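Long-range contacts in aminotransferase, class I (PDB 2O1B), which probably transfers amino groups between amino acids such as aspartate and 2-oxo acids, using bound pyridoxal-5'-phosphate as cofactor: residues 114-119 and 281-286; 138-143 and 371-376; 167-172 and 187-192; 247-252 and 262-267. All blocks are in the same frame, centred on the assembly; numbering follows the deposited sequence.

Contact 1: 114-119 and 281-286. With PLP (pyridoxal-5'-phosphate), chain B.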
# COMPACT_ATOMS: atom_id res chain seq x y z
N ILE A 114 -0.81 -5.68 -10.75
CA ILE A 114 0.30 -5.84 -9.82
C ILE A 114 -0.10 -5.42 -8.41
O ILE A 114 -0.81 -4.43 -8.24
CB ILE A 114 1.51 -5.00 -10.29
CG1 ILE A 114 2.16 -5.67 -11.50
CG2 ILE A 114 2.55 -4.91 -9.22
CD1 ILE A 114 1.85 -5.03 -12.80
N LEU A 115 0.35 -6.19 -7.40
CA LEU A 115 -0.02 -5.94 -6.00
C LEU A 115 1.19 -5.62 -5.12
O LEU A 115 2.26 -6.18 -5.31
CB LEU A 115 -0.80 -7.13 -5.40
CG LEU A 115 -2.10 -7.57 -6.10
CD1 LEU A 115 -2.67 -8.83 -5.47
CD2 LEU A 115 -3.13 -6.46 -6.12
N TYR A 116 0.99 -4.73 -4.16
CA TYR A 116 2.04 -4.30 -3.23
C TYR A 116 2.08 -5.28 -2.04
O TYR A 116 1.80 -4.90 -0.89
CB TYR A 116 1.75 -2.88 -2.74
CG TYR A 116 1.59 -1.88 -3.86
CD1 TYR A 116 2.67 -1.14 -4.32
CD2 TYR A 116 0.35 -1.68 -4.48
CE1 TYR A 116 2.54 -0.22 -5.35
CE2 TYR A 116 0.20 -0.76 -5.52
CZ TYR A 116 1.30 -0.04 -5.95
OH TYR A 116 1.17 0.88 -6.98
N GLY A 117 2.42 -6.53 -2.34
CA GLY A 117 2.20 -7.65 -1.44
C GLY A 117 0.74 -8.03 -1.56
O GLY A 117 -0.11 -7.14 -1.65
N THR A 118 0.44 -9.33 -1.56
CA THR A 118 -0.93 -9.79 -1.81
C THR A 118 -1.91 -9.41 -0.71
O THR A 118 -3.10 -9.25 -0.99
CB THR A 118 -1.03 -11.32 -2.08
OG1 THR A 118 -0.63 -12.08 -0.93
CG2 THR A 118 -0.18 -11.69 -3.28
N LYS A 119 -1.44 -9.29 0.53
CA LYS A 119 -2.31 -8.88 1.62
C LYS A 119 -3.07 -7.60 1.24
O LYS A 119 -4.30 -7.51 1.39
CB LYS A 119 -1.52 -8.69 2.92
CG LYS A 119 -2.39 -8.33 4.13
CD LYS A 119 -1.56 -7.97 5.35
CE LYS A 119 -2.47 -7.55 6.51
NZ LYS A 119 -1.75 -7.59 7.82
N HIS A 281 -5.88 5.38 -7.13
CA HIS A 281 -6.27 6.31 -6.06
C HIS A 281 -5.51 6.17 -4.74
O HIS A 281 -5.40 7.14 -3.99
CB HIS A 281 -7.76 6.17 -5.76
CG HIS A 281 -8.64 6.38 -6.95
ND1 HIS A 281 -9.58 5.46 -7.35
CD2 HIS A 281 -8.71 7.40 -7.84
CE1 HIS A 281 -10.20 5.91 -8.42
NE2 HIS A 281 -9.69 7.08 -8.75
N THR A 282 -5.03 4.96 -4.45
CA THR A 282 -4.40 4.68 -3.15
C THR A 282 -2.89 4.55 -3.29
O THR A 282 -2.16 4.45 -2.31
CB THR A 282 -5.01 3.42 -2.51
OG1 THR A 282 -4.91 2.33 -3.42
CG2 THR A 282 -6.50 3.65 -2.18
N ASN A 283 -2.42 4.58 -4.53
CA ASN A 283 -1.00 4.39 -4.82
C ASN A 283 -0.55 5.13 -6.06
O ASN A 283 -1.39 5.65 -6.81
CB ASN A 283 -0.67 2.89 -4.93
CG ASN A 283 -0.19 2.31 -3.63
OD1 ASN A 283 0.88 2.69 -3.12
ND2 ASN A 283 -0.96 1.38 -3.07
N ALA A 284 0.76 5.17 -6.28
CA ALA A 284 1.37 5.89 -7.39
C ALA A 284 2.37 5.01 -8.13
O ALA A 284 3.38 5.49 -8.64
CB ALA A 284 2.05 7.17 -6.88
N GLY A 285 2.08 3.71 -8.19
CA GLY A 285 2.95 2.77 -8.90
C GLY A 285 3.91 2.05 -7.97
O GLY A 285 4.14 2.49 -6.84
N MSE A 286 4.45 0.93 -8.45
CA MSE A 286 5.43 0.15 -7.70
C MSE A 286 6.86 0.59 -8.03
O MSE A 286 7.19 0.85 -9.19
CB MSE A 286 5.26 -1.35 -7.98
CG MSE A 286 6.30 -2.21 -7.30
SE MSE A 286 5.97 -4.12 -7.47
CE MSE A 286 4.35 -4.17 -6.38
N1 PLP B . -2.76 -15.33 1.91
C2 PLP B . -2.27 -16.45 2.55
C2A PLP B . -3.11 -17.70 2.58
C3 PLP B . -1.00 -16.40 3.12
O3 PLP B . -0.47 -17.48 3.76
C4 PLP B . -0.25 -15.22 3.05
C4A PLP B . 1.24 -15.35 3.15
C5 PLP B . -0.76 -14.09 2.41
C6 PLP B . -2.03 -14.15 1.84
C5A PLP B . 0.02 -12.78 2.34
O4P PLP B . 1.09 -12.84 1.42
P PLP B . 1.94 -11.51 1.06
O1P PLP B . 3.32 -11.62 1.70
O2P PLP B . 1.19 -10.33 1.61
O3P PLP B . 2.07 -11.46 -0.43

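Contact 2: 138-143 and 371-376. With PLP (pyridoxal-5'-phosphate), chain B.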
# COMPACT_ATOMS: atom_id res chain seq x y z
N LEU A 138 -16.37 -16.58 3.73
CA LEU A 138 -14.99 -16.71 4.19
C LEU A 138 -14.68 -18.13 4.72
O LEU A 138 -15.40 -18.62 5.59
CB LEU A 138 -14.73 -15.68 5.30
CG LEU A 138 -14.10 -14.31 4.98
CD1 LEU A 138 -14.29 -13.80 3.55
CD2 LEU A 138 -14.44 -13.23 5.97
N PRO A 139 -13.61 -18.77 4.21
CA PRO A 139 -13.30 -20.14 4.64
C PRO A 139 -13.10 -20.25 6.14
O PRO A 139 -12.35 -19.46 6.74
CB PRO A 139 -11.98 -20.46 3.91
CG PRO A 139 -11.93 -19.54 2.79
CD PRO A 139 -12.63 -18.28 3.23
N ASP A 140 -13.79 -21.21 6.75
CA ASP A 140 -13.65 -21.53 8.17
C ASP A 140 -13.35 -23.03 8.29
O ASP A 140 -14.24 -23.84 8.06
CB ASP A 140 -14.95 -21.18 8.90
CG ASP A 140 -14.86 -21.40 10.41
OD1 ASP A 140 -13.82 -21.91 10.90
OD2 ASP A 140 -15.85 -21.05 11.09
N PRO A 141 -12.10 -23.40 8.64
CA PRO A 141 -10.98 -22.55 9.03
C PRO A 141 -10.28 -22.00 7.82
O PRO A 141 -10.06 -22.72 6.86
CB PRO A 141 -10.04 -23.51 9.78
CG PRO A 141 -10.71 -24.86 9.78
CD PRO A 141 -11.70 -24.82 8.67
N GLY A 142 -9.92 -20.73 7.87
CA GLY A 142 -9.32 -20.08 6.73
C GLY A 142 -8.47 -18.91 7.16
O GLY A 142 -8.31 -18.66 8.35
N TYR A 143 -7.96 -18.18 6.19
CA TYR A 143 -6.97 -17.14 6.46
C TYR A 143 -7.57 -15.94 7.19
O TYR A 143 -8.74 -15.58 6.99
CB TYR A 143 -6.28 -16.74 5.17
CG TYR A 143 -5.02 -15.94 5.33
CD1 TYR A 143 -3.92 -16.45 6.03
CD2 TYR A 143 -4.89 -14.69 4.72
CE1 TYR A 143 -2.75 -15.72 6.17
CE2 TYR A 143 -3.74 -13.96 4.84
CZ TYR A 143 -2.66 -14.49 5.55
OH TYR A 143 -1.51 -13.75 5.66
N GLY A 371 -10.88 -19.20 12.60
CA GLY A 371 -12.31 -19.43 12.61
C GLY A 371 -12.72 -20.38 13.72
O GLY A 371 -11.87 -21.03 14.33
N GLU A 372 -14.04 -20.42 13.95
CA GLU A 372 -14.71 -21.32 14.90
C GLU A 372 -14.24 -22.78 14.76
O GLU A 372 -14.05 -23.48 15.75
CB GLU A 372 -16.22 -21.24 14.67
CG GLU A 372 -17.11 -21.40 15.90
CD GLU A 372 -18.57 -21.07 15.63
OE1 GLU A 372 -18.86 -20.52 14.54
OE2 GLU A 372 -19.44 -21.34 16.50
N ASN A 373 -14.07 -23.22 13.52
CA ASN A 373 -13.67 -24.59 13.21
C ASN A 373 -12.20 -24.88 13.53
O ASN A 373 -11.76 -26.02 13.42
CB ASN A 373 -13.96 -24.93 11.75
CG ASN A 373 -15.43 -25.04 11.46
OD1 ASN A 373 -16.23 -25.25 12.38
ND2 ASN A 373 -15.80 -24.87 10.20
N GLY A 374 -11.47 -23.84 13.93
CA GLY A 374 -10.09 -23.97 14.36
C GLY A 374 -9.97 -24.00 15.88
O GLY A 374 -8.87 -24.10 16.41
N ASN A 375 -11.10 -23.96 16.59
CA ASN A 375 -11.09 -23.90 18.05
C ASN A 375 -10.28 -25.01 18.74
O ASN A 375 -9.72 -24.80 19.83
CB ASN A 375 -12.52 -23.88 18.60
CG ASN A 375 -12.59 -23.29 19.98
OD1 ASN A 375 -12.07 -22.20 20.22
ND2 ASN A 375 -13.23 -24.00 20.90
N ARG A 376 -10.21 -26.18 18.12
CA ARG A 376 -9.52 -27.32 18.71
C ARG A 376 -8.36 -27.84 17.86
O ARG A 376 -8.09 -29.05 17.80
CB ARG A 376 -10.50 -28.43 19.10
CG ARG A 376 -11.62 -27.92 20.01
CD ARG A 376 -11.84 -28.78 21.23
NE ARG A 376 -12.76 -28.14 22.17
CZ ARG A 376 -12.43 -27.71 23.39
NH1 ARG A 376 -11.19 -27.85 23.86
NH2 ARG A 376 -13.36 -27.14 24.16
N1 PLP B . -2.76 -15.33 1.91
C2 PLP B . -2.27 -16.45 2.55
C2A PLP B . -3.11 -17.70 2.58
C3 PLP B . -1.00 -16.40 3.12
O3 PLP B . -0.47 -17.48 3.76
C4 PLP B . -0.25 -15.22 3.05
C4A PLP B . 1.24 -15.35 3.15
C5 PLP B . -0.76 -14.09 2.41
C6 PLP B . -2.03 -14.15 1.84
C5A PLP B . 0.02 -12.78 2.34
O4P PLP B . 1.09 -12.84 1.42
P PLP B . 1.94 -11.51 1.06
O1P PLP B . 3.32 -11.62 1.70
O2P PLP B . 1.19 -10.33 1.61
O3P PLP B . 2.07 -11.46 -0.43

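Contact 3: 167-172 and 187-192. With PLP (pyridoxal-5'-phosphate), chain B.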
# COMPACT_ATOMS: atom_id res chain seq x y z
N TYR A 167 -11.38 -30.51 3.96
CA TYR A 167 -11.71 -29.08 3.97
C TYR A 167 -12.06 -28.49 2.60
O TYR A 167 -11.53 -27.44 2.19
CB TYR A 167 -10.57 -28.27 4.63
CG TYR A 167 -10.41 -28.54 6.10
CD1 TYR A 167 -9.37 -29.34 6.58
CD2 TYR A 167 -11.31 -27.99 7.02
CE1 TYR A 167 -9.22 -29.58 7.95
CE2 TYR A 167 -11.17 -28.22 8.38
CZ TYR A 167 -10.12 -29.01 8.84
OH TYR A 167 -10.01 -29.24 10.19
N LEU A 168 -12.95 -29.17 1.88
CA LEU A 168 -13.42 -28.71 0.58
C LEU A 168 -14.83 -28.13 0.74
O LEU A 168 -15.58 -28.57 1.62
CB LEU A 168 -13.41 -29.86 -0.42
CG LEU A 168 -12.07 -30.47 -0.87
CD1 LEU A 168 -12.33 -31.53 -1.95
CD2 LEU A 168 -11.09 -29.40 -1.37
N PRO A 169 -15.21 -27.14 -0.10
CA PRO A 169 -16.54 -26.55 0.08
C PRO A 169 -17.64 -27.56 -0.21
O PRO A 169 -17.47 -28.44 -1.06
CB PRO A 169 -16.58 -25.43 -0.96
CG PRO A 169 -15.15 -25.21 -1.36
CD PRO A 169 -14.51 -26.54 -1.24
N ASP A 170 -18.75 -27.44 0.51
CA ASP A 170 -19.94 -28.21 0.18
C ASP A 170 -21.07 -27.23 -0.05
O ASP A 170 -21.75 -26.80 0.89
CB ASP A 170 -20.30 -29.21 1.29
CG ASP A 170 -21.45 -30.14 0.87
OD1 ASP A 170 -21.67 -31.16 1.55
OD2 ASP A 170 -22.12 -29.87 -0.14
N TRP A 171 -21.26 -26.89 -1.32
CA TRP A 171 -22.16 -25.84 -1.72
C TRP A 171 -23.62 -26.17 -1.38
O TRP A 171 -24.42 -25.27 -1.14
CB TRP A 171 -21.99 -25.52 -3.21
CG TRP A 171 -20.56 -25.22 -3.60
CD1 TRP A 171 -19.77 -25.97 -4.42
CD2 TRP A 171 -19.77 -24.10 -3.18
NE1 TRP A 171 -18.53 -25.38 -4.54
CE2 TRP A 171 -18.50 -24.24 -3.78
CE3 TRP A 171 -20.00 -23.00 -2.35
CZ2 TRP A 171 -17.47 -23.31 -3.59
CZ3 TRP A 171 -18.98 -22.08 -2.15
CH2 TRP A 171 -17.72 -22.25 -2.77
N SER A 172 -23.94 -27.46 -1.34
CA SER A 172 -25.30 -27.89 -1.02
C SER A 172 -25.65 -27.66 0.46
O SER A 172 -26.82 -27.64 0.83
CB SER A 172 -25.51 -29.36 -1.39
OG SER A 172 -24.93 -30.23 -0.43
N LEU A 187 -11.53 -18.24 -1.59
CA LEU A 187 -11.09 -19.62 -1.54
C LEU A 187 -9.58 -19.58 -1.42
O LEU A 187 -8.95 -18.64 -1.88
CB LEU A 187 -11.54 -20.39 -2.79
CG LEU A 187 -13.06 -20.62 -2.94
CD1 LEU A 187 -13.40 -21.32 -4.23
CD2 LEU A 187 -13.63 -21.39 -1.74
N THR A 188 -9.02 -20.60 -0.78
CA THR A 188 -7.59 -20.66 -0.50
C THR A 188 -7.14 -22.11 -0.54
O THR A 188 -7.41 -22.87 0.39
CB THR A 188 -7.29 -20.11 0.93
OG1 THR A 188 -8.13 -18.98 1.22
CG2 THR A 188 -5.83 -19.72 1.07
N TYR A 189 -6.47 -22.48 -1.63
CA TYR A 189 -5.87 -23.80 -1.81
C TYR A 189 -4.50 -23.68 -2.46
O TYR A 189 -4.38 -23.19 -3.59
CB TYR A 189 -6.80 -24.75 -2.61
CG TYR A 189 -8.10 -24.96 -1.87
CD1 TYR A 189 -9.23 -24.21 -2.19
CD2 TYR A 189 -8.17 -25.87 -0.81
CE1 TYR A 189 -10.43 -24.39 -1.49
CE2 TYR A 189 -9.34 -26.03 -0.09
CZ TYR A 189 -10.47 -25.30 -0.44
OH TYR A 189 -11.62 -25.48 0.27
N PRO A 190 -3.45 -24.12 -1.76
CA PRO A 190 -3.47 -24.71 -0.42
C PRO A 190 -4.03 -23.80 0.67
O PRO A 190 -3.70 -22.61 0.71
CB PRO A 190 -1.99 -25.02 -0.16
CG PRO A 190 -1.38 -25.12 -1.50
CD PRO A 190 -2.08 -24.08 -2.31
N ASN A 191 -4.87 -24.37 1.55
CA ASN A 191 -5.50 -23.60 2.63
C ASN A 191 -4.54 -23.27 3.78
O ASN A 191 -3.77 -24.11 4.23
CB ASN A 191 -6.74 -24.30 3.18
CG ASN A 191 -7.61 -23.39 4.06
OD1 ASN A 191 -8.34 -23.86 4.94
ND2 ASN A 191 -7.56 -22.08 3.81
N ASN A 192 -4.60 -22.02 4.23
CA ASN A 192 -3.96 -21.62 5.46
C ASN A 192 -5.12 -21.41 6.44
O ASN A 192 -5.88 -20.46 6.29
CB ASN A 192 -3.18 -20.32 5.22
CG ASN A 192 -2.34 -19.89 6.43
OD1 ASN A 192 -2.50 -20.40 7.54
ND2 ASN A 192 -1.43 -18.94 6.21
N1 PLP B . -2.76 -15.33 1.91
C2 PLP B . -2.27 -16.45 2.55
C2A PLP B . -3.11 -17.70 2.58
C3 PLP B . -1.00 -16.40 3.12
O3 PLP B . -0.47 -17.48 3.76
C4 PLP B . -0.25 -15.22 3.05
C4A PLP B . 1.24 -15.35 3.15
C5 PLP B . -0.76 -14.09 2.41
C6 PLP B . -2.03 -14.15 1.84
C5A PLP B . 0.02 -12.78 2.34
O4P PLP B . 1.09 -12.84 1.42
P PLP B . 1.94 -11.51 1.06
O1P PLP B . 3.32 -11.62 1.70
O2P PLP B . 1.19 -10.33 1.61
O3P PLP B . 2.07 -11.46 -0.43

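Contact 4: 247-252 and 262-267. With PLP (pyridoxal-5'-phosphate), chain B.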
# COMPACT_ATOMS: atom_id res chain seq x y z
N GLU A 247 -7.40 -14.75 -9.51
CA GLU A 247 -6.47 -15.48 -8.67
C GLU A 247 -5.35 -14.54 -8.24
O GLU A 247 -4.84 -13.77 -9.04
CB GLU A 247 -5.89 -16.63 -9.45
CG GLU A 247 -5.11 -17.61 -8.62
CD GLU A 247 -5.04 -18.91 -9.32
OE1 GLU A 247 -4.25 -19.03 -10.29
OE2 GLU A 247 -5.80 -19.81 -8.91
N ILE A 248 -4.97 -14.63 -6.97
CA ILE A 248 -3.92 -13.76 -6.43
C ILE A 248 -2.70 -14.61 -6.08
O ILE A 248 -2.80 -15.63 -5.40
CB ILE A 248 -4.46 -12.92 -5.26
CG1 ILE A 248 -5.33 -11.78 -5.83
CG2 ILE A 248 -3.30 -12.35 -4.42
CD1 ILE A 248 -6.04 -10.95 -4.83
N TYR A 249 -1.56 -14.21 -6.59
CA TYR A 249 -0.32 -14.98 -6.48
C TYR A 249 0.73 -14.11 -5.80
O TYR A 249 0.87 -12.94 -6.15
CB TYR A 249 0.16 -15.38 -7.88
CG TYR A 249 1.28 -16.40 -7.86
CD1 TYR A 249 1.00 -17.78 -7.89
CD2 TYR A 249 2.63 -16.00 -7.79
CE1 TYR A 249 2.03 -18.73 -7.83
CE2 TYR A 249 3.66 -16.94 -7.74
CZ TYR A 249 3.35 -18.30 -7.76
OH TYR A 249 4.37 -19.23 -7.70
N SER A 250 1.48 -14.70 -4.86
CA SER A 250 2.49 -13.97 -4.10
C SER A 250 3.89 -14.47 -4.41
O SER A 250 4.09 -15.67 -4.58
CB SER A 250 2.24 -14.11 -2.60
OG SER A 250 3.26 -13.45 -1.87
N LEU A 251 4.86 -13.56 -4.47
CA LEU A 251 6.28 -13.94 -4.53
C LEU A 251 6.93 -14.21 -3.16
O LEU A 251 8.07 -14.69 -3.07
CB LEU A 251 7.09 -12.89 -5.30
CG LEU A 251 6.91 -12.82 -6.82
CD1 LEU A 251 5.63 -12.10 -7.24
CD2 LEU A 251 8.12 -12.14 -7.46
N SER A 252 6.20 -13.91 -2.09
CA SER A 252 6.73 -14.01 -0.72
C SER A 252 7.28 -15.38 -0.33
O SER A 252 8.44 -15.49 0.07
CB SER A 252 5.66 -13.60 0.30
OG SER A 252 5.39 -12.21 0.22
N VAL A 262 5.59 -7.88 -2.84
CA VAL A 262 5.24 -7.96 -4.26
C VAL A 262 4.42 -9.21 -4.60
O VAL A 262 4.74 -10.32 -4.17
CB VAL A 262 6.51 -7.88 -5.16
CG1 VAL A 262 7.47 -9.02 -4.87
CG2 VAL A 262 6.10 -7.85 -6.64
N GLY A 263 3.34 -9.00 -5.34
CA GLY A 263 2.46 -10.07 -5.80
C GLY A 263 1.64 -9.55 -6.96
O GLY A 263 1.91 -8.46 -7.48
N PHE A 264 0.65 -10.32 -7.39
CA PHE A 264 -0.24 -9.88 -8.47
C PHE A 264 -1.58 -10.59 -8.44
O PHE A 264 -1.70 -11.70 -7.91
CB PHE A 264 0.43 -10.02 -9.84
CG PHE A 264 0.90 -11.41 -10.16
CD1 PHE A 264 2.22 -11.78 -9.93
CD2 PHE A 264 0.04 -12.33 -10.74
CE1 PHE A 264 2.66 -13.07 -10.24
CE2 PHE A 264 0.47 -13.61 -11.05
CZ PHE A 264 1.79 -13.98 -10.80
N ALA A 265 -2.58 -9.91 -9.00
CA ALA A 265 -3.90 -10.47 -9.24
C ALA A 265 -4.01 -10.75 -10.73
O ALA A 265 -3.47 -10.00 -11.55
CB ALA A 265 -4.99 -9.49 -8.82
N VAL A 266 -4.72 -11.82 -11.06
CA VAL A 266 -4.84 -12.28 -12.44
C VAL A 266 -6.24 -12.84 -12.69
O VAL A 266 -6.81 -13.50 -11.83
CB VAL A 266 -3.71 -13.31 -12.78
CG1 VAL A 266 -4.20 -14.41 -13.67
CG2 VAL A 266 -2.52 -12.62 -13.42
N GLY A 267 -6.83 -12.51 -13.84
CA GLY A 267 -8.14 -13.08 -14.20
C GLY A 267 -9.27 -12.16 -14.65
O GLY A 267 -9.06 -11.28 -15.49
N1 PLP B . -2.76 -15.33 1.91
C2 PLP B . -2.27 -16.45 2.55
C2A PLP B . -3.11 -17.70 2.58
C3 PLP B . -1.00 -16.40 3.12
O3 PLP B . -0.47 -17.48 3.76
C4 PLP B . -0.25 -15.22 3.05
C4A PLP B . 1.24 -15.35 3.15
C5 PLP B . -0.76 -14.09 2.41
C6 PLP B . -2.03 -14.15 1.84
C5A PLP B . 0.02 -12.78 2.34
O4P PLP B . 1.09 -12.84 1.42
P PLP B . 1.94 -11.51 1.06
O1P PLP B . 3.32 -11.62 1.70
O2P PLP B . 1.19 -10.33 1.61
O3P PLP B . 2.07 -11.46 -0.43
O HOH W 1 6.66 -10.17 -0.98

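Contact 1: 114-119 and 281-286
Met-286, a selenomethionine here, presses its methyl against strand 112-115. CE lies 3.4 Å from Ile-114 CG2, tighter than usual carbon packing. The same CE is 3.1 Å from the backbone oxygen Leu-115 O. The Ile-114 and Met-286 side chains cross at about a right angle. The Met-286 chain is extended as far as SE, then bends at chi3 (-67°), which brings CE to the strand. Phe-90 of helix 88-102 packs on both residues, so this end is tightly filled and buried.

The Tyr-116 end is more open: this residue, which reaches across to 283-285, is partly exposed, while the others that touch here are buried. The Asn-283 side chain comes from the opposite direction and its amide stacks on one face of the ring, with the planes 19° apart. Asn-283 ND2 sits 3.4 Å above the ring plane, toward the rim. The backbone of Gly-285 lies at the ring edge, with Gly-285 C 3.1 Å from Tyr-116 OH. Beyond the two segments is the second subunit: Asn-283 O accepts from Lys-119 NZ of that subunit, and Lys-119 NZ of this chain bonds to Asn-283 O there.

Tyr-116 is the centre of an inverse gamma turn that leads through Gly-117 into helix 118-129. Thr-118 N donates to PLP O3P (2.9 Å) and Lys-119 N to PLP O2P (3.0 Å). A phosphate held by backbone N-H groups at the start of a helix is typical of the cofactor site in fold type I aminotransferases.

Contact 2: 138-143 and 371-376
Asp-140 has CG anti to its backbone N (chi1 -176°), and Asn-373 has CG anti to its carbonyl carbon (chi1 -69°). These torsions set carboxylate and amide one over the other, stacked with their planes 29° apart. Two hydrogen bonds run from Asn-373 to Asp-140. Asn-373 N meets Asp-140 OD1 on its syn side at 2.9 Å. Asn-373 ND2 bonds to the backbone oxygen Asp-140 O at 2.8 Å; the donor stands well above the carbonyl plane.

Asp-140 ends strand 135-140 of the large mixed sheet. Asn-373 lies in the 3-10 segment 372-374. The contact thus joins the end of a strand of the mixed sheet to a loop of the four-stranded antiparallel sheet, in a fold type I aminotransferase.

Gly-371, without a side chain, lets its CA pack 3.4 Å from Asp-140 OD1. The peptide bond before Pro-141 is cis. Pro-141 CG touches Asn-373 CB at 3.8 Å, the side chains crossing at about a right angle. Further along, Gly-142 shares a backbone hydrogen bond with Phe-370. Tyr-143 then lays one ring face over the cofactor, with PLP C2 3.5 Å from the ring plane and above its centre.

Contact 3: 167-172 and 187-192
Tyr-189 reaches from the loop after strand 182-187 to segment 167-172, which follows strand 156-161. Strand 156-161, helix 176-181 and strand 182-187 form a beta-alpha-beta crossover in the mixed sheet of this fold type I enzyme. The contact therefore ties the start of the crossover connection to the end of its second strand.

One hydrogen bond carries the polar part. Tyr-189 OH donates to Tyr-167 O at 2.7 Å. It arrives in the carbonyl plane, on a lone pair, at a C=O...O angle of 145°. The oxygen in turn lies at the edge of the tyrosine ring, in its plane. The Tyr-167 side chain takes another direction, and its own hydroxyl bonds to Trp-340 NE1.

Apolar contacts make up the rest. Leu-168 CD2 is 4.0 Å from Tyr-189 CE2, and Pro-169 CD comes 4.3 Å from Tyr-189 CZ. Leu-187 CD2 meets Pro-169 CG at 4.1 Å and Trp-171 CH2 at 4.3 Å. Pro-169 CB also rests over one face of the Trp-171 ring, 3.5 Å above its plane and toward the rim. The indole packs further on helix 200-210, meeting Phe-210 edge-to-face.

The cofactor contacts come from the far side of segment 187-192. Thr-188 CG2 touches the PLP methyl C2A at 3.7 Å. Past the cis peptide before Pro-190, Asn-192 turns its amide to the pyridine. Arg-379 NH1 bonds to Asn-192 OD1 and helps fix the amide's rotation, while Asn-192 ND2 donates to PLP O3 at 3.0 Å with an N-H...O angle of 158°.

Contact 4: 247-252 and 262-267
Strands 247-250 and 263-267 run antiparallel, their axes 4.7 Å apart at closest approach and 155° between directions, with Glu-247/Val-266 and Tyr-249/Phe-264 as hydrogen-bonded pairs, Ile-248/Ala-265 and Ser-250/Gly-263 as non-hydrogen-bonded pairs, and a longer bond from Leu-251 N to Val-262 O (3.3 Å). They are neighbours in the seven-stranded mixed sheet of the fold type I large domain, and 263-267 runs against both its neighbours.

On the face of Tyr-249 and Phe-264, the two side chains lie side by side and point the same way. Phe-264 has CG between its backbone N and carbonyl carbon (chi1 57°), which swings the ring over its partner's CB. Tyr-249 CB makes a CH-pi contact, 3.9 Å from the Phe-264 ring centroid. The rings themselves are near parallel but slid apart. Helix 88-102 covers this side.

Ile-248 CG1 meets Ala-265 CB at 3.8 Å on the other face, which carries helix 118-129. Ser-250, paired with Gly-263, belongs to the cofactor site. Ser-250 OG donates to PLP O3P (2.7 Å) and accepts from Ser-252 N, an ST turn that positions the second serine. Ser-252 OG donates to PLP O1P (2.6 Å). One water donates to Ser-252 OG at 2.7 Å and accepts from Val-262 N at 3.1 Å.

In the fold
Contacts 1, 2 and 4 reach the seven-stranded mixed sheet through its strands; contact 3 lies mostly in loops, one segment starting at the end of strand 182-187. Contacts 1 and 4 are about 11 Å apart between centres and lie on neighbouring strands, 112-115 and 263-267, linked by a probable hydrogen bond from Leu-115 N to Gly-263 O. Contacts 2 and 3 are also about 11 Å apart and touch. Contacts 1 and 2 lie on opposite sides of the chain's centre, about 28 Å apart. Along the chain they cross, and both enclose contacts 3 and 4, in series. All four touch one PLP: contacts 1 and 4 hold its phosphate, contacts 2 and 3 its ring.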